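Local coordinates for protein glucose-6-phosphate isomerase (Chlamydia trachomatis D/UW-3/CX, PDB 6OTU) that catalyses the reversible isomerization of glucose-6-phosphate to fructose-6-phosphate, at residues A[147-155]-A[276-284]. Numbering follows the deposited sequence.
Sequences AKFSTLVQI and VGGVVLGFA
Leu152 on strand 151-155 sits over Val280 of helix 276-284, their CA atoms 7.1 Å apart, where strand and helix run nearly antiparallel: the axes make an angle of 161° and approach to 9.5 Å. Alternate strand residues, Leu152 and Gln154, face the helix, which answers with the side chains of Val279, Val280 and Phe283 and the carbonyl of Val276.

Leu152 fills the middle. Its CG lies anti to the backbone N (chi1 -172°), sending the isobutyl group down to the helix, where the branches part: CD2 packs on Val280 CG2 at 3.6 Å, while CD1 rests against CB and CG of Phe283 and more loosely on Val279 CG1. The leucine and phenylalanine side chains run alongside one another from opposite backbones, bringing Leu152 CB to 3.6 Å from Phe283 CD2. The far end of that ring reaches the turn after helix 122-148; it turns its edge to the Phe149 carbonyl, with CZ 3.2 Å from Phe149 O, and Phe149 CB touches the same rim.

At the other end a kink in the Gln154 side chain lays its amide across Val280, with OE1 3.4 Å from Val280 CB. NE2 has its stronger partner in Ser160 O, in the loop lining the glucose-6-phosphate pocket, and gives only a weak hydrogen bond to Val276 O, 3.4 Å away. One water ties the amide to the helix: it donates to Gln154 OE1 and to Val276 O (2.7 Å) and accepts from Val280 N, so the i to i+4 link between these two helix residues runs through the water.

The strand belongs to the five-stranded parallel sheet of a sugar isomerase (SIS) domain, lying between strands 180-184 and 204-209, and helix 275-285 covers one face of it. Ile181 and Val207 from those strands flank Leu152, while Pro164 of helix 162-172 packs against Gln154, Val276 and Val280.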
ATOM      1  N   ALA A 147     -29.853   6.291 -17.063  1.00 44.66           N
ATOM      2  CA  ALA A 147     -30.454   7.370 -17.831  1.00 45.09           C
ATOM      3  C   ALA A 147     -30.659   8.629 -17.000  1.00 48.15           C
ATOM      4  O   ALA A 147     -30.671   9.735 -17.558  1.00 53.33           O
ATOM      5  CB  ALA A 147     -31.788   6.914 -18.425  1.00 43.49           C
ATOM      6  N   LYS A 148     -30.785   8.490 -15.681  1.00 45.30           N
ATOM      7  CA  LYS A 148     -31.131   9.605 -14.807  1.00 46.42           C
ATOM      8  C   LYS A 148     -29.944  10.208 -14.064  1.00 49.93           C
ATOM      9  O   LYS A 148     -29.991  11.397 -13.733  1.00 59.83           O
ATOM     10  CB  LYS A 148     -32.187   9.162 -13.786  1.00 47.09           C
ATOM     11  CG  LYS A 148     -33.264  10.205 -13.553  1.00 58.96           C
ATOM     12  CD  LYS A 148     -34.302   9.754 -12.536  1.00 57.35           C
ATOM     13  CE  LYS A 148     -35.512   9.174 -13.222  1.00 55.58           C
ATOM     14  NZ  LYS A 148     -36.540   8.704 -12.240  1.00 61.75           N
ATOM     15  N   PHE A 149     -28.880   9.437 -13.797  1.00 43.50           N
ATOM     16  CA  PHE A 149     -27.760   9.882 -12.969  1.00 40.40           C
ATOM     17  C   PHE A 149     -26.438   9.807 -13.724  1.00 41.28           C
ATOM     18  O   PHE A 149     -26.174   8.847 -14.458  1.00 35.50           O
ATOM     19  CB  PHE A 149     -27.641   9.048 -11.700  1.00 42.15           C
ATOM     20  CG  PHE A 149     -28.931   8.910 -10.935  1.00 45.43           C
ATOM     21  CD1 PHE A 149     -29.322   9.882 -10.026  1.00 46.94           C
ATOM     22  CD2 PHE A 149     -29.742   7.806 -11.115  1.00 37.04           C
ATOM     23  CE1 PHE A 149     -30.507   9.746  -9.308  1.00 45.53           C
ATOM     24  CE2 PHE A 149     -30.926   7.671 -10.403  1.00 37.30           C
ATOM     25  CZ  PHE A 149     -31.310   8.636  -9.504  1.00 39.38           C
ATOM     26  N   SER A 150     -25.598  10.818 -13.517  1.00 38.04           N
ATOM     27  CA  SER A 150     -24.240  10.846 -14.035  1.00 34.40           C
ATOM     28  C   SER A 150     -23.206  10.390 -13.014  1.00 41.95           C
ATOM     29  O   SER A 150     -22.070  10.104 -13.396  1.00 47.98           O
ATOM     30  CB  SER A 150     -23.910  12.272 -14.490  1.00 35.07           C
ATOM     31  OG  SER A 150     -24.019  13.148 -13.380  1.00 35.02           O
ATOM     32  N   THR A 151     -23.585  10.283 -11.744  1.00 39.60           N
ATOM     33  CA  THR A 151     -22.656  10.184 -10.625  1.00 38.99           C
ATOM     34  C   THR A 151     -23.137   9.142  -9.627  1.00 39.44           C
ATOM     35  O   THR A 151     -24.297   9.177  -9.209  1.00 39.74           O
ATOM     36  CB  THR A 151     -22.540  11.546  -9.936  1.00 40.46           C
ATOM     37  OG1 THR A 151     -22.125  12.517 -10.906  1.00 42.51           O
ATOM     38  CG2 THR A 151     -21.551  11.502  -8.788  1.00 41.07           C
ATOM     39  N   LEU A 152     -22.250   8.236  -9.224  1.00 35.79           N
ATOM     40  CA  LEU A 152     -22.559   7.249  -8.195  1.00 36.07           C
ATOM     41  C   LEU A 152     -21.556   7.379  -7.053  1.00 38.51           C
ATOM     42  O   LEU A 152     -20.344   7.463  -7.291  1.00 37.29           O
ATOM     43  CB  LEU A 152     -22.547   5.818  -8.767  1.00 31.28           C
ATOM     44  CG  LEU A 152     -23.038   4.715  -7.813  1.00 31.17           C
ATOM     45  CD1 LEU A 152     -23.776   3.646  -8.566  1.00 40.81           C
ATOM     46  CD2 LEU A 152     -21.906   4.090  -6.997  1.00 32.90           C
ATOM     47  N   VAL A 153     -22.059   7.373  -5.816  1.00 41.47           N
ATOM     48  CA  VAL A 153     -21.231   7.461  -4.609  1.00 38.65           C
ATOM     49  C   VAL A 153     -21.478   6.220  -3.764  1.00 30.60           C
ATOM     50  O   VAL A 153     -22.576   6.035  -3.229  1.00 30.87           O
ATOM     51  CB  VAL A 153     -21.523   8.725  -3.793  1.00 39.42           C
ATOM     52  CG1 VAL A 153     -20.698   8.716  -2.507  1.00 30.70           C
ATOM     53  CG2 VAL A 153     -21.233   9.975  -4.625  1.00 36.13           C
ATOM     54  N   GLN A 154     -20.471   5.368  -3.637  1.00 33.36           N
ATOM     55  CA  GLN A 154     -20.600   4.178  -2.809  1.00 34.24           C
ATOM     56  C   GLN A 154     -20.153   4.511  -1.395  1.00 31.77           C
ATOM     57  O   GLN A 154     -18.990   4.860  -1.173  1.00 30.11           O
ATOM     58  CB  GLN A 154     -19.779   3.017  -3.364  1.00 37.25           C
ATOM     59  CG  GLN A 154     -19.919   1.742  -2.560  1.00 39.30           C
ATOM     60  CD  GLN A 154     -20.090   0.499  -3.425  1.00 40.18           C
ATOM     61  OE1 GLN A 154     -20.735   0.534  -4.484  1.00 34.10           O
ATOM     62  NE2 GLN A 154     -19.524  -0.617  -2.965  1.00 35.82           N
ATOM     63  N   ILE A 155     -21.085   4.417  -0.452  1.00 30.61           N
ATOM     64  CA  ILE A 155     -20.821   4.573   0.970  1.00 37.10           C
ATOM     65  C   ILE A 155     -20.690   3.177   1.561  1.00 39.60           C
ATOM     66  O   ILE A 155     -21.627   2.375   1.495  1.00 42.66           O
ATOM     67  CB  ILE A 155     -21.937   5.369   1.671  1.00 31.12           C
ATOM     68  CG1 ILE A 155     -22.012   6.799   1.120  1.00 31.07           C
ATOM     69  CG2 ILE A 155     -21.729   5.372   3.181  1.00 35.34           C
ATOM     70  CD1 ILE A 155     -23.075   7.671   1.769  1.00 31.53           C
ATOM     71  N   VAL A 276     -22.871  -6.177  -3.947  1.00 31.32           N
ATOM     72  CA  VAL A 276     -21.903  -5.237  -3.386  1.00 35.79           C
ATOM     73  C   VAL A 276     -21.076  -4.587  -4.497  1.00 34.46           C
ATOM     74  O   VAL A 276     -20.844  -3.368  -4.492  1.00 35.83           O
ATOM     75  CB  VAL A 276     -21.004  -5.948  -2.357  1.00 39.03           C
ATOM     76  CG1 VAL A 276     -19.843  -5.030  -1.920  1.00 36.01           C
ATOM     77  CG2 VAL A 276     -21.826  -6.395  -1.172  1.00 30.88           C
ATOM     78  N   GLY A 277     -20.611  -5.395  -5.456  1.00 30.98           N
ATOM     79  CA  GLY A 277     -19.971  -4.875  -6.650  1.00 31.05           C
ATOM     80  C   GLY A 277     -20.928  -4.653  -7.811  1.00 39.95           C
ATOM     81  O   GLY A 277     -20.666  -3.827  -8.691  1.00 38.57           O
ATOM     82  N   GLY A 278     -22.051  -5.375  -7.825  1.00 33.96           N
ATOM     83  CA  GLY A 278     -22.912  -5.360  -9.001  1.00 37.84           C
ATOM     84  C   GLY A 278     -23.495  -3.994  -9.313  1.00 38.28           C
ATOM     85  O   GLY A 278     -23.573  -3.595 -10.479  1.00 32.68           O
ATOM     86  N   VAL A 279     -23.911  -3.259  -8.278  1.00 40.93           N
ATOM     87  CA  VAL A 279     -24.545  -1.958  -8.492  1.00 44.62           C
ATOM     88  C   VAL A 279     -23.546  -0.960  -9.078  1.00 41.17           C
ATOM     89  O   VAL A 279     -23.788  -0.361 -10.131  1.00 44.07           O
ATOM     90  CB  VAL A 279     -25.170  -1.432  -7.188  1.00 32.57           C
ATOM     91  CG1 VAL A 279     -25.654  -0.015  -7.391  1.00 32.91           C
ATOM     92  CG2 VAL A 279     -26.313  -2.333  -6.737  1.00 32.83           C
ATOM     93  N   VAL A 280     -22.414  -0.757  -8.403  1.00 38.64           N
ATOM     94  CA  VAL A 280     -21.482   0.265  -8.870  1.00 36.95           C
ATOM     95  C   VAL A 280     -20.901  -0.118 -10.224  1.00 33.95           C
ATOM     96  O   VAL A 280     -20.811   0.719 -11.132  1.00 32.67           O
ATOM     97  CB  VAL A 280     -20.382   0.530  -7.821  1.00 40.73           C
ATOM     98  CG1 VAL A 280     -19.558  -0.719  -7.540  1.00 37.39           C
ATOM     99  CG2 VAL A 280     -19.495   1.688  -8.279  1.00 39.36           C
ATOM    100  N   LEU A 281     -20.520  -1.387 -10.395  1.00 34.85           N
ATOM    101  CA  LEU A 281     -19.974  -1.824 -11.676  1.00 32.26           C
ATOM    102  C   LEU A 281     -21.027  -1.736 -12.767  1.00 32.80           C
ATOM    103  O   LEU A 281     -20.757  -1.236 -13.865  1.00 39.86           O
ATOM    104  CB  LEU A 281     -19.432  -3.250 -11.565  1.00 35.26           C
ATOM    105  CG  LEU A 281     -18.262  -3.464 -10.589  1.00 39.83           C
ATOM    106  CD1 LEU A 281     -17.920  -4.945 -10.480  1.00 37.22           C
ATOM    107  CD2 LEU A 281     -17.041  -2.658 -10.986  1.00 31.67           C
ATOM    108  N   GLY A 282     -22.241  -2.216 -12.484  1.00 32.95           N
ATOM    109  CA  GLY A 282     -23.301  -2.141 -13.478  1.00 33.54           C
ATOM    110  C   GLY A 282     -23.624  -0.719 -13.906  1.00 33.84           C
ATOM    111  O   GLY A 282     -23.837  -0.452 -15.091  1.00 43.49           O
ATOM    112  N   PHE A 283     -23.648   0.216 -12.953  1.00 38.94           N
ATOM    113  CA  PHE A 283     -23.929   1.610 -13.289  1.00 38.76           C
ATOM    114  C   PHE A 283     -22.800   2.219 -14.113  1.00 38.64           C
ATOM    115  O   PHE A 283     -23.051   2.921 -15.103  1.00 37.42           O
ATOM    116  CB  PHE A 283     -24.162   2.410 -12.007  1.00 33.75           C
ATOM    117  CG  PHE A 283     -24.378   3.880 -12.227  1.00 36.90           C
ATOM    118  CD1 PHE A 283     -25.646   4.381 -12.488  1.00 41.60           C
ATOM    119  CD2 PHE A 283     -23.318   4.775 -12.145  1.00 34.50           C
ATOM    120  CE1 PHE A 283     -25.848   5.747 -12.680  1.00 39.49           C
ATOM    121  CE2 PHE A 283     -23.519   6.133 -12.332  1.00 36.15           C
ATOM    122  CZ  PHE A 283     -24.785   6.620 -12.600  1.00 35.72           C
ATOM    123  N   ALA A 284     -21.551   1.975 -13.712  1.00 36.46           N
ATOM    124  CA  ALA A 284     -20.415   2.533 -14.435  1.00 37.51           C
ATOM    125  C   ALA A 284     -20.395   2.049 -15.875  1.00 38.57           C
ATOM    126  O   ALA A 284     -20.382   2.852 -16.812  1.00 40.70           O
ATOM    127  CB  ALA A 284     -19.102   2.166 -13.734  1.00 37.75           C
TER
HETATM  128  O   HOH W   1     -22.346  -1.420  -5.557  1.00 35.12           O